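Local coordinates for RagA protein (Porphyromonas gingivalis, PDB 6SLN) that probably imports substrates across the outer membrane as a TonB-dependent receptor, a beta-barrel transporter with a plug domain, at residues K514-L520 with R575-D581; K582-D587 with G611-D615; K807-V812 with V823-Y828. One frame throughout, in Å; residues are numbered along the deposited sequence.

Interaction 1 (K514-L520 with R575-D581)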
loop_
_atom_site.group_PDB
_atom_site.type_symbol
_atom_site.label_atom_id
_atom_site.label_comp_id
_atom_site.label_asym_id
_atom_site.label_seq_id
_atom_site.Cartn_x
_atom_site.Cartn_y
_atom_site.Cartn_z
ATOM N N LYS A 514 -59.357 9.248 26.857
ATOM C CA LYS A 514 -58.551 9.747 27.957
ATOM C C LYS A 514 -57.323 8.880 28.227
ATOM O O LYS A 514 -56.664 9.061 29.256
ATOM C CB LYS A 514 -59.419 9.844 29.205
ATOM C CG LYS A 514 -60.587 10.809 29.089
ATOM C CD LYS A 514 -61.276 10.969 30.429
ATOM C CE LYS A 514 -60.664 12.089 31.228
ATOM N NZ LYS A 514 -61.410 12.401 32.485
ATOM N N HIS A 515 -56.994 7.945 27.335
ATOM C CA HIS A 515 -55.856 7.052 27.558
ATOM C C HIS A 515 -55.227 6.729 26.209
ATOM O O HIS A 515 -55.831 6.023 25.395
ATOM C CB HIS A 515 -56.288 5.770 28.265
ATOM C CG HIS A 515 -56.747 5.968 29.676
ATOM N ND1 HIS A 515 -55.885 5.960 30.752
ATOM C CD2 HIS A 515 -57.986 6.154 30.192
ATOM C CE1 HIS A 515 -56.572 6.137 31.868
ATOM N NE2 HIS A 515 -57.850 6.261 31.555
ATOM N N ASP A 516 -54.021 7.238 25.971
ATOM C CA ASP A 516 -53.247 6.916 24.778
ATOM C C ASP A 516 -52.021 6.124 25.192
ATOM O O ASP A 516 -51.269 6.553 26.068
ATOM C CB ASP A 516 -52.819 8.179 24.026
ATOM C CG ASP A 516 -53.994 8.957 23.476
ATOM O OD1 ASP A 516 -54.230 10.098 23.944
ATOM O OD2 ASP A 516 -54.679 8.422 22.574
ATOM N N LEU A 517 -51.824 4.972 24.576
ATOM C CA LEU A 517 -50.620 4.194 24.804
ATOM C C LEU A 517 -49.857 4.057 23.493
ATOM O O LEU A 517 -50.455 3.921 22.420
ATOM C CB LEU A 517 -50.945 2.819 25.393
ATOM C CG LEU A 517 -49.716 1.978 25.750
ATOM C CD1 LEU A 517 -49.095 2.467 27.052
ATOM C CD2 LEU A 517 -50.058 0.494 25.834
ATOM N N THR A 518 -48.535 4.126 23.584
ATOM C CA THR A 518 -47.654 3.921 22.448
ATOM C C THR A 518 -46.604 2.898 22.845
ATOM O O THR A 518 -45.966 3.032 23.896
ATOM C CB THR A 518 -46.989 5.227 22.007
ATOM O OG1 THR A 518 -47.988 6.121 21.501
ATOM C CG2 THR A 518 -45.951 4.949 20.937
ATOM N N ALA A 519 -46.449 1.868 22.023
ATOM C CA ALA A 519 -45.445 0.846 22.244
ATOM C C ALA A 519 -44.551 0.783 21.025
ATOM O O ALA A 519 -45.013 0.963 19.894
ATOM C CB ALA A 519 -46.063 -0.527 22.498
ATOM N N LEU A 520 -43.268 0.527 21.274
ATOM C CA LEU A 520 -42.264 0.475 20.220
ATOM C C LEU A 520 -41.240 -0.589 20.583
ATOM O O LEU A 520 -40.510 -0.432 21.566
ATOM C CB LEU A 520 -41.600 1.833 20.047
ATOM C CG LEU A 520 -40.618 2.017 18.888
ATOM C CD1 LEU A 520 -40.574 3.476 18.521
ATOM C CD2 LEU A 520 -39.219 1.536 19.239
ATOM N N ARG A 575 -39.577 1.041 23.934
ATOM C CA ARG A 575 -39.952 2.322 24.504
ATOM C C ARG A 575 -41.470 2.393 24.512
ATOM O O ARG A 575 -42.112 2.094 23.499
ATOM C CB ARG A 575 -39.361 3.476 23.698
ATOM C CG ARG A 575 -39.718 4.837 24.251
ATOM C CD ARG A 575 -40.190 5.766 23.155
ATOM N NE ARG A 575 -39.082 6.293 22.360
ATOM C CZ ARG A 575 -39.234 6.859 21.167
ATOM N NH1 ARG A 575 -40.444 6.966 20.633
ATOM N NH2 ARG A 575 -38.183 7.321 20.506
ATOM N N PHE A 576 -42.036 2.780 25.659
ATOM C CA PHE A 576 -43.476 2.821 25.870
ATOM C C PHE A 576 -43.877 4.202 26.355
ATOM O O PHE A 576 -43.172 4.808 27.167
ATOM C CB PHE A 576 -43.901 1.766 26.875
ATOM C CG PHE A 576 -43.598 0.382 26.436
ATOM C CD1 PHE A 576 -44.518 -0.334 25.692
ATOM C CD2 PHE A 576 -42.383 -0.202 26.741
ATOM C CE1 PHE A 576 -44.243 -1.619 25.275
ATOM C CE2 PHE A 576 -42.092 -1.490 26.317
ATOM C CZ PHE A 576 -43.028 -2.199 25.587
ATOM N N ASN A 577 -45.018 4.687 25.858
ATOM C CA ASN A 577 -45.492 6.044 26.124
ATOM C C ASN A 577 -46.971 5.995 26.475
ATOM O O ASN A 577 -47.805 5.651 25.631
ATOM C CB ASN A 577 -45.256 6.954 24.921
ATOM C CG ASN A 577 -43.901 6.743 24.300
ATOM O OD1 ASN A 577 -42.879 6.993 24.935
ATOM N ND2 ASN A 577 -43.879 6.275 23.053
ATOM N N TYR A 578 -47.292 6.364 27.708
ATOM C CA TYR A 578 -48.653 6.388 28.213
ATOM C C TYR A 578 -49.103 7.831 28.428
ATOM O O TYR A 578 -48.300 8.705 28.767
ATOM C CB TYR A 578 -48.726 5.598 29.513
ATOM C CG TYR A 578 -50.065 5.599 30.183
ATOM C CD1 TYR A 578 -50.454 6.654 30.995
ATOM C CD2 TYR A 578 -50.929 4.524 30.038
ATOM C CE1 TYR A 578 -51.677 6.655 31.620
ATOM C CE2 TYR A 578 -52.157 4.512 30.668
ATOM C CZ TYR A 578 -52.525 5.584 31.453
ATOM O OH TYR A 578 -53.742 5.590 32.077
ATOM N N GLY A 579 -50.395 8.082 28.229
ATOM C CA GLY A 579 -50.895 9.439 28.329
ATOM C C GLY A 579 -52.325 9.578 28.814
ATOM O O GLY A 579 -53.252 9.639 28.001
ATOM N N PHE A 580 -52.515 9.664 30.134
ATOM C CA PHE A 580 -53.849 9.790 30.706
ATOM C C PHE A 580 -54.339 11.229 30.638
ATOM O O PHE A 580 -53.611 12.168 30.976
ATOM C CB PHE A 580 -53.876 9.318 32.161
ATOM C CG PHE A 580 -55.145 9.686 32.887
ATOM C CD1 PHE A 580 -56.387 9.340 32.369
ATOM C CD2 PHE A 580 -55.101 10.389 34.074
ATOM C CE1 PHE A 580 -57.555 9.683 33.019
ATOM C CE2 PHE A 580 -56.271 10.729 34.735
ATOM C CZ PHE A 580 -57.498 10.378 34.205
ATOM N N ASP A 581 -55.602 11.389 30.242
ATOM C CA ASP A 581 -56.160 12.694 29.903
ATOM C C ASP A 581 -55.168 13.316 28.927
ATOM O O ASP A 581 -54.718 12.627 27.997
ATOM C CB ASP A 581 -56.417 13.497 31.162
ATOM C CG ASP A 581 -57.744 14.229 31.143
ATOM O OD1 ASP A 581 -58.525 14.100 32.115
ATOM O OD2 ASP A 581 -58.003 14.939 30.154
#

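Interaction 2 (K582-D587 with G611-D615)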
loop_
_atom_site.group_PDB
_atom_site.type_symbol
_atom_site.label_atom_id
_atom_site.label_comp_id
_atom_site.label_asym_id
_atom_site.label_seq_id
_atom_site.Cartn_x
_atom_site.Cartn_y
_atom_site.Cartn_z
ATOM N N LYS A 582 -54.780 14.570 29.104
ATOM C CA LYS A 582 -53.663 15.122 28.353
ATOM C C LYS A 582 -52.791 15.985 29.263
ATOM O O LYS A 582 -52.347 17.076 28.888
ATOM C CB LYS A 582 -54.144 15.904 27.130
ATOM C CG LYS A 582 -55.472 15.436 26.513
ATOM C CD LYS A 582 -55.275 14.313 25.480
ATOM C CE LYS A 582 -56.475 14.174 24.552
ATOM N NZ LYS A 582 -57.437 13.126 25.014
ATOM N N TRP A 583 -52.528 15.497 30.478
ATOM C CA TRP A 583 -51.600 16.164 31.387
ATOM C C TRP A 583 -50.577 15.241 32.037
ATOM O O TRP A 583 -49.476 15.710 32.340
ATOM C CB TRP A 583 -52.369 16.900 32.490
ATOM C CG TRP A 583 -52.545 16.113 33.777
ATOM C CD1 TRP A 583 -51.649 15.993 34.811
ATOM C CD2 TRP A 583 -53.705 15.382 34.172
ATOM N NE1 TRP A 583 -52.186 15.223 35.817
ATOM C CE2 TRP A 583 -53.447 14.836 35.447
ATOM C CE3 TRP A 583 -54.936 15.134 33.570
ATOM C CZ2 TRP A 583 -54.378 14.049 36.122
ATOM C CZ3 TRP A 583 -55.861 14.353 34.241
ATOM C CH2 TRP A 583 -55.574 13.812 35.498
ATOM N N MET A 584 -50.882 13.967 32.277
ATOM C CA MET A 584 -49.949 13.037 32.915
ATOM C C MET A 584 -49.426 12.047 31.880
ATOM O O MET A 584 -50.195 11.239 31.349
ATOM C CB MET A 584 -50.618 12.291 34.065
ATOM C CG MET A 584 -49.697 11.330 34.792
ATOM S SD MET A 584 -50.605 10.439 36.059
ATOM C CE MET A 584 -50.575 8.782 35.406
ATOM N N TYR A 585 -48.118 12.089 31.623
ATOM C CA TYR A 585 -47.464 11.194 30.676
ATOM C C TYR A 585 -46.378 10.397 31.389
ATOM O O TYR A 585 -45.658 10.932 32.239
ATOM C CB TYR A 585 -46.859 11.976 29.496
ATOM C CG TYR A 585 -47.865 12.778 28.701
ATOM C CD1 TYR A 585 -48.566 12.203 27.649
ATOM C CD2 TYR A 585 -48.120 14.108 29.012
ATOM C CE1 TYR A 585 -49.494 12.937 26.921
ATOM C CE2 TYR A 585 -49.048 14.852 28.292
ATOM C CZ TYR A 585 -49.730 14.262 27.247
ATOM O OH TYR A 585 -50.650 14.994 26.531
ATOM N N ILE A 586 -46.267 9.113 31.048
ATOM C CA ILE A 586 -45.211 8.252 31.569
ATOM C C ILE A 586 -44.516 7.558 30.407
ATOM O O ILE A 586 -45.174 7.001 29.523
ATOM C CB ILE A 586 -45.741 7.211 32.566
ATOM C CG1 ILE A 586 -46.390 7.910 33.763
ATOM C CG2 ILE A 586 -44.596 6.324 33.022
ATOM C CD1 ILE A 586 -45.435 8.201 34.902
ATOM N N ASP A 587 -43.190 7.612 30.407
ATOM C CA ASP A 587 -42.341 6.877 29.488
ATOM C C ASP A 587 -41.624 5.779 30.256
ATOM O O ASP A 587 -41.326 5.916 31.447
ATOM C CB ASP A 587 -41.314 7.793 28.814
ATOM C CG ASP A 587 -41.958 8.960 28.090
ATOM O OD1 ASP A 587 -43.016 8.767 27.453
ATOM O OD2 ASP A 587 -41.405 10.076 28.165
ATOM N N GLY A 611 -39.693 7.553 32.922
ATOM C CA GLY A 611 -39.831 8.985 32.811
ATOM C C GLY A 611 -41.261 9.421 33.076
ATOM O O GLY A 611 -42.212 8.654 32.926
ATOM N N GLY A 612 -41.387 10.678 33.490
ATOM C CA GLY A 612 -42.683 11.271 33.736
ATOM C C GLY A 612 -42.705 12.736 33.364
ATOM O O GLY A 612 -41.753 13.466 33.650
ATOM N N MET A 613 -43.769 13.168 32.692
ATOM C CA MET A 613 -44.024 14.579 32.426
ATOM C C MET A 613 -45.430 14.903 32.909
ATOM O O MET A 613 -46.405 14.327 32.414
ATOM C CB MET A 613 -43.876 14.907 30.935
ATOM C CG MET A 613 -44.045 16.394 30.594
ATOM S SD MET A 613 -45.759 17.008 30.527
ATOM C CE MET A 613 -46.011 17.076 28.756
ATOM N N PHE A 614 -45.538 15.838 33.854
ATOM C CA PHE A 614 -46.812 16.232 34.448
ATOM C C PHE A 614 -47.105 17.671 34.059
ATOM O O PHE A 614 -46.326 18.573 34.382
ATOM C CB PHE A 614 -46.772 16.085 35.966
ATOM C CG PHE A 614 -46.189 14.783 36.424
ATOM C CD1 PHE A 614 -47.000 13.676 36.617
ATOM C CD2 PHE A 614 -44.825 14.661 36.649
ATOM C CE1 PHE A 614 -46.469 12.481 37.035
ATOM C CE2 PHE A 614 -44.283 13.464 37.065
ATOM C CZ PHE A 614 -45.108 12.371 37.259
ATOM N N ASP A 615 -48.226 17.889 33.381
ATOM C CA ASP A 615 -48.528 19.201 32.813
ATOM C C ASP A 615 -49.304 20.033 33.827
ATOM O O ASP A 615 -50.531 19.947 33.913
ATOM C CB ASP A 615 -49.301 19.063 31.511
ATOM C CG ASP A 615 -49.203 20.302 30.664
ATOM O OD1 ASP A 615 -49.440 21.409 31.202
ATOM O OD2 ASP A 615 -48.858 20.178 29.467
#

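Interaction 3 (K807-V812 with V823-Y828)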
loop_
_atom_site.group_PDB
_atom_site.type_symbol
_atom_site.label_atom_id
_atom_site.label_comp_id
_atom_site.label_asym_id
_atom_site.label_seq_id
_atom_site.Cartn_x
_atom_site.Cartn_y
_atom_site.Cartn_z
ATOM N N LYS A 807 16.192 33.038 46.577
ATOM C CA LYS A 807 15.780 31.674 46.303
ATOM C C LYS A 807 14.264 31.572 46.247
ATOM O O LYS A 807 13.544 32.323 46.900
ATOM C CB LYS A 807 16.327 30.731 47.372
ATOM C CG LYS A 807 17.843 30.562 47.342
ATOM C CD LYS A 807 18.309 29.525 48.370
ATOM C CE LYS A 807 19.753 29.097 48.110
ATOM N NZ LYS A 807 20.496 30.091 47.261
ATOM N N GLN A 808 13.785 30.619 45.460
ATOM C CA GLN A 808 12.360 30.356 45.390
ATOM C C GLN A 808 11.871 29.687 46.669
ATOM O O GLN A 808 12.620 29.015 47.384
ATOM C CB GLN A 808 12.041 29.476 44.186
ATOM C CG GLN A 808 12.426 30.120 42.895
ATOM C CD GLN A 808 11.906 29.374 41.730
ATOM O OE1 GLN A 808 12.526 28.413 41.281
ATOM N NE2 GLN A 808 10.756 29.797 41.218
ATOM N N LEU A 809 10.585 29.874 46.942
ATOM C CA LEU A 809 9.981 29.428 48.180
ATOM C C LEU A 809 8.651 28.743 47.890
ATOM O O LEU A 809 7.900 29.158 46.999
ATOM C CB LEU A 809 9.790 30.611 49.144
ATOM C CG LEU A 809 11.055 31.115 49.858
ATOM C CD1 LEU A 809 10.733 32.071 51.008
ATOM C CD2 LEU A 809 11.895 29.957 50.367
ATOM N N TRP A 810 8.370 27.688 48.646
ATOM C CA TRP A 810 7.088 27.008 48.583
ATOM C C TRP A 810 6.542 26.822 49.991
ATOM O O TRP A 810 7.297 26.722 50.965
ATOM C CB TRP A 810 7.195 25.640 47.872
ATOM C CG TRP A 810 7.697 25.755 46.479
ATOM C CD1 TRP A 810 6.948 25.853 45.343
ATOM C CD2 TRP A 810 9.067 25.802 46.065
ATOM N NE1 TRP A 810 7.772 25.946 44.236
ATOM C CE2 TRP A 810 9.077 25.923 44.655
ATOM C CE3 TRP A 810 10.288 25.762 46.747
ATOM C CZ2 TRP A 810 10.260 26.001 43.921
ATOM C CZ3 TRP A 810 11.464 25.836 46.019
ATOM C CH2 TRP A 810 11.440 25.957 44.618
ATOM N N TYR A 811 5.221 26.789 50.095
ATOM C CA TYR A 811 4.614 26.485 51.376
ATOM C C TYR A 811 4.693 24.994 51.642
ATOM O O TYR A 811 4.621 24.166 50.728
ATOM C CB TYR A 811 3.160 26.937 51.421
ATOM C CG TYR A 811 2.971 28.427 51.332
ATOM C CD1 TYR A 811 3.508 29.275 52.295
ATOM C CD2 TYR A 811 2.259 28.994 50.267
ATOM C CE1 TYR A 811 3.337 30.651 52.203
ATOM C CE2 TYR A 811 2.083 30.363 50.171
ATOM C CZ TYR A 811 2.624 31.182 51.137
ATOM O OH TYR A 811 2.449 32.531 51.038
ATOM N N VAL A 812 4.848 24.652 52.918
ATOM C CA VAL A 812 4.820 23.277 53.377
ATOM C C VAL A 812 3.361 22.946 53.777
ATOM O O VAL A 812 2.887 23.523 54.767
ATOM C CB VAL A 812 5.775 23.055 54.547
ATOM C CG1 VAL A 812 6.000 21.563 54.771
ATOM C CG2 VAL A 812 7.083 23.816 54.280
ATOM N N VAL A 823 4.341 27.936 56.742
ATOM C CA VAL A 823 5.778 27.684 56.739
ATOM C C VAL A 823 6.249 27.584 55.300
ATOM O O VAL A 823 5.577 26.987 54.450
ATOM C CB VAL A 823 6.123 26.402 57.520
ATOM C CG1 VAL A 823 7.597 26.054 57.353
ATOM C CG2 VAL A 823 5.776 26.558 58.987
ATOM N N THR A 824 7.407 28.172 55.023
ATOM C CA THR A 824 8.006 28.134 53.703
ATOM C C THR A 824 9.292 27.318 53.744
ATOM O O THR A 824 9.867 27.067 54.802
ATOM C CB THR A 824 8.280 29.556 53.171
ATOM O OG1 THR A 824 9.278 30.212 53.965
ATOM C CG2 THR A 824 7.002 30.378 53.178
ATOM N N THR A 825 9.735 26.887 52.570
ATOM C CA THR A 825 11.015 26.209 52.476
ATOM C C THR A 825 11.675 26.599 51.160
ATOM O O THR A 825 10.991 26.894 50.174
ATOM C CB THR A 825 10.843 24.689 52.584
ATOM O OG1 THR A 825 12.128 24.069 52.589
ATOM C CG2 THR A 825 10.034 24.144 51.416
ATOM N N SER A 826 13.013 26.623 51.157
ATOM C CA SER A 826 13.747 26.763 49.906
ATOM C C SER A 826 14.074 25.422 49.251
ATOM O O SER A 826 14.265 25.381 48.026
ATOM C CB SER A 826 15.043 27.542 50.122
ATOM O OG SER A 826 16.147 26.673 50.290
ATOM N N GLN A 827 14.146 24.331 50.022
ATOM C CA GLN A 827 14.388 23.004 49.460
ATOM C C GLN A 827 13.077 22.464 48.899
ATOM O O GLN A 827 12.146 22.169 49.659
ATOM C CB GLN A 827 14.967 22.055 50.508
ATOM C CG GLN A 827 16.181 22.592 51.248
ATOM C CD GLN A 827 17.195 21.515 51.591
ATOM O OE1 GLN A 827 16.833 20.368 51.846
ATOM N NE2 GLN A 827 18.475 21.883 51.600
ATOM N N TYR A 828 13.003 22.346 47.571
ATOM C CA TYR A 828 11.828 21.815 46.888
ATOM C C TYR A 828 11.880 20.288 46.841
ATOM O O TYR A 828 12.944 19.696 46.636
ATOM C CB TYR A 828 11.730 22.372 45.458
ATOM C CG TYR A 828 10.539 21.840 44.693
ATOM C CD1 TYR A 828 9.282 22.382 44.884
ATOM C CD2 TYR A 828 10.661 20.759 43.816
ATOM C CE1 TYR A 828 8.174 21.883 44.221
ATOM C CE2 TYR A 828 9.556 20.250 43.139
ATOM C CZ TYR A 828 8.309 20.824 43.343
ATOM O OH TYR A 828 7.184 20.363 42.686
HETATM O O HOH W 1 14.968 27.738 46.369
#

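Interaction 1 (K514-L520 with R575-D581)
Residues H515-L520 and R575-F580 pair as antiparallel strands, with axes 4.6 Å apart and directions 176° from each other, making neighbouring staves of the TonB-dependent receptor beta-barrel. The ladder holds register from H515 opposite F580 to L520 opposite R575. At its middle, T518 N and N577 O, 2.7 Å apart, form one of the two backbone bonds of a hydrogen-bonded pair. H515, L517, A519, F576, Y578 and F580 share one face. There H515, Y578 and F580 form an aromatic cluster: the imidazole lies nearly parallel to the F580 ring but slid aside, centroids 4.8 Å apart and planes at 27°, whereas it meets the Y578 ring rim to rim. Further along, A519 CB touches F576 CE1 at 3.5 Å, and L517 crosses Y578 at roughly a right angle, its CD1 4.0 Å from Y578 CB. On the reverse face, T518 CB packs against N577 CB at 3.8 Å, and D516 OD2 is hydrogen-bonded to S510 OG of strand 487-510. Beyond the strand ends, K514 and D581 lie alongside each other. A bend in the lysine chain (chi3 90°) accompanies the salt bridge between K514 NZ and D581 OD1, 3.4 Å apart.

Interaction 2 (K582-D587 with G611-D615)
G611 N donates to D587 O over 2.7 Å with an N-H...O angle of 171°, a nearly straight bond within the beta hairpin of strands 584-595 and 604-614 in the barrel wall. The reciprocal bond from D587 N to G611 O completes this pair, and Y585 and M613 exchange a second pair of backbone bonds. At the open end of the hairpin, D615 N donates to W583 O at 2.7 Å, extending the ladder one step past the strands. D615 then serves as N-cap of helix 616-621: its OD1 accepts from N618 N, tying the pairing to the helix start. D587 OD2 takes two hydroxyl partners, S99 and T97, while V98 touches Y585, D587 and M613, placing this face against the segment 97-99. On the reverse face, M584 CG meets F614 CD1 at 4.0 Å. W583 makes a cation-pi contact with K619, and M584 CB lies over one face of its indole, offset toward the rim. The Met-aromatic contact of M613 with Y585 is oblique, the sulfur 5.3 Å from the ring centroid and 73° off its normal. With its chain folded at chi2 (-78°), M613 runs beside the tyrosine and sets its methyl CE 3.6 Å from Y585 CD2.

Interaction 3 (K807-V812 with V823-Y828)
W810 and Y828 cross at about a right angle beside a short antiparallel pairing of strands 807-812 and 823-825. The strand axes are splayed, 137° apart in direction, and the W810-T825 pair carries two backbone bonds. From W810 CB the side chain swings beside its own backbone N (chi1 -59°), which leaves the indole presenting one face to Y828. Its CG lies 4.1 Å from Y828 CD1, and CD2 and CE2 close on the same atom, which stands over the indole face. Along the six-membered ring, CE3 meets T825 O at 3.7 Å. CZ3 has S826 O at the ring edge, 3.5 Å away and in plane, while Y828 CB sits over the face as a CH-pi contact, 3.8 Å from the ring centroid. CH2 also lies beneath Y828 CB, 3.7 Å away, and CZ2 near Y828 CD1. The tyrosine ring turns its edge to that face, centroids 4.8 Å apart and planes at 55°. NE1 bonds to D917 OD2, which restrains the pyrrole edge. One water donates to both Q808 O and S826 O, bridging the backbones where the pairing ends. At the other end V812 CG2 packs on V823 CG1 at 3.8 Å. Strand 792-802 flanks strand 807-812, bonded through A799 to L809 and E797 to Y811; its A796 touches both W810 and Y828, so the aromatic pair sits against this neighbouring strand.

In the fold
After the plug domain, the chain enters the barrel strands. Interaction 1 closes a 54-residue excursion made of the rest of strands 515-540 and 561-580 and their connection. A short turn then leads into strand 584-595, where interaction 2 closes a 23-residue hairpin excursion. The two follow in series, neither nesting nor crossing, and their centres are 10 Å apart: Y578 N probably bonds to I586 O at 2.9 Å, making four successive strands of the wall continuous. Interaction 3 comes later, closing a 10-residue loop in a separate small sheet inserted between barrel strands 752-764 and 844-853. Its centre lies about 67 Å from that of interaction 1 and 61 Å from that of interaction 2.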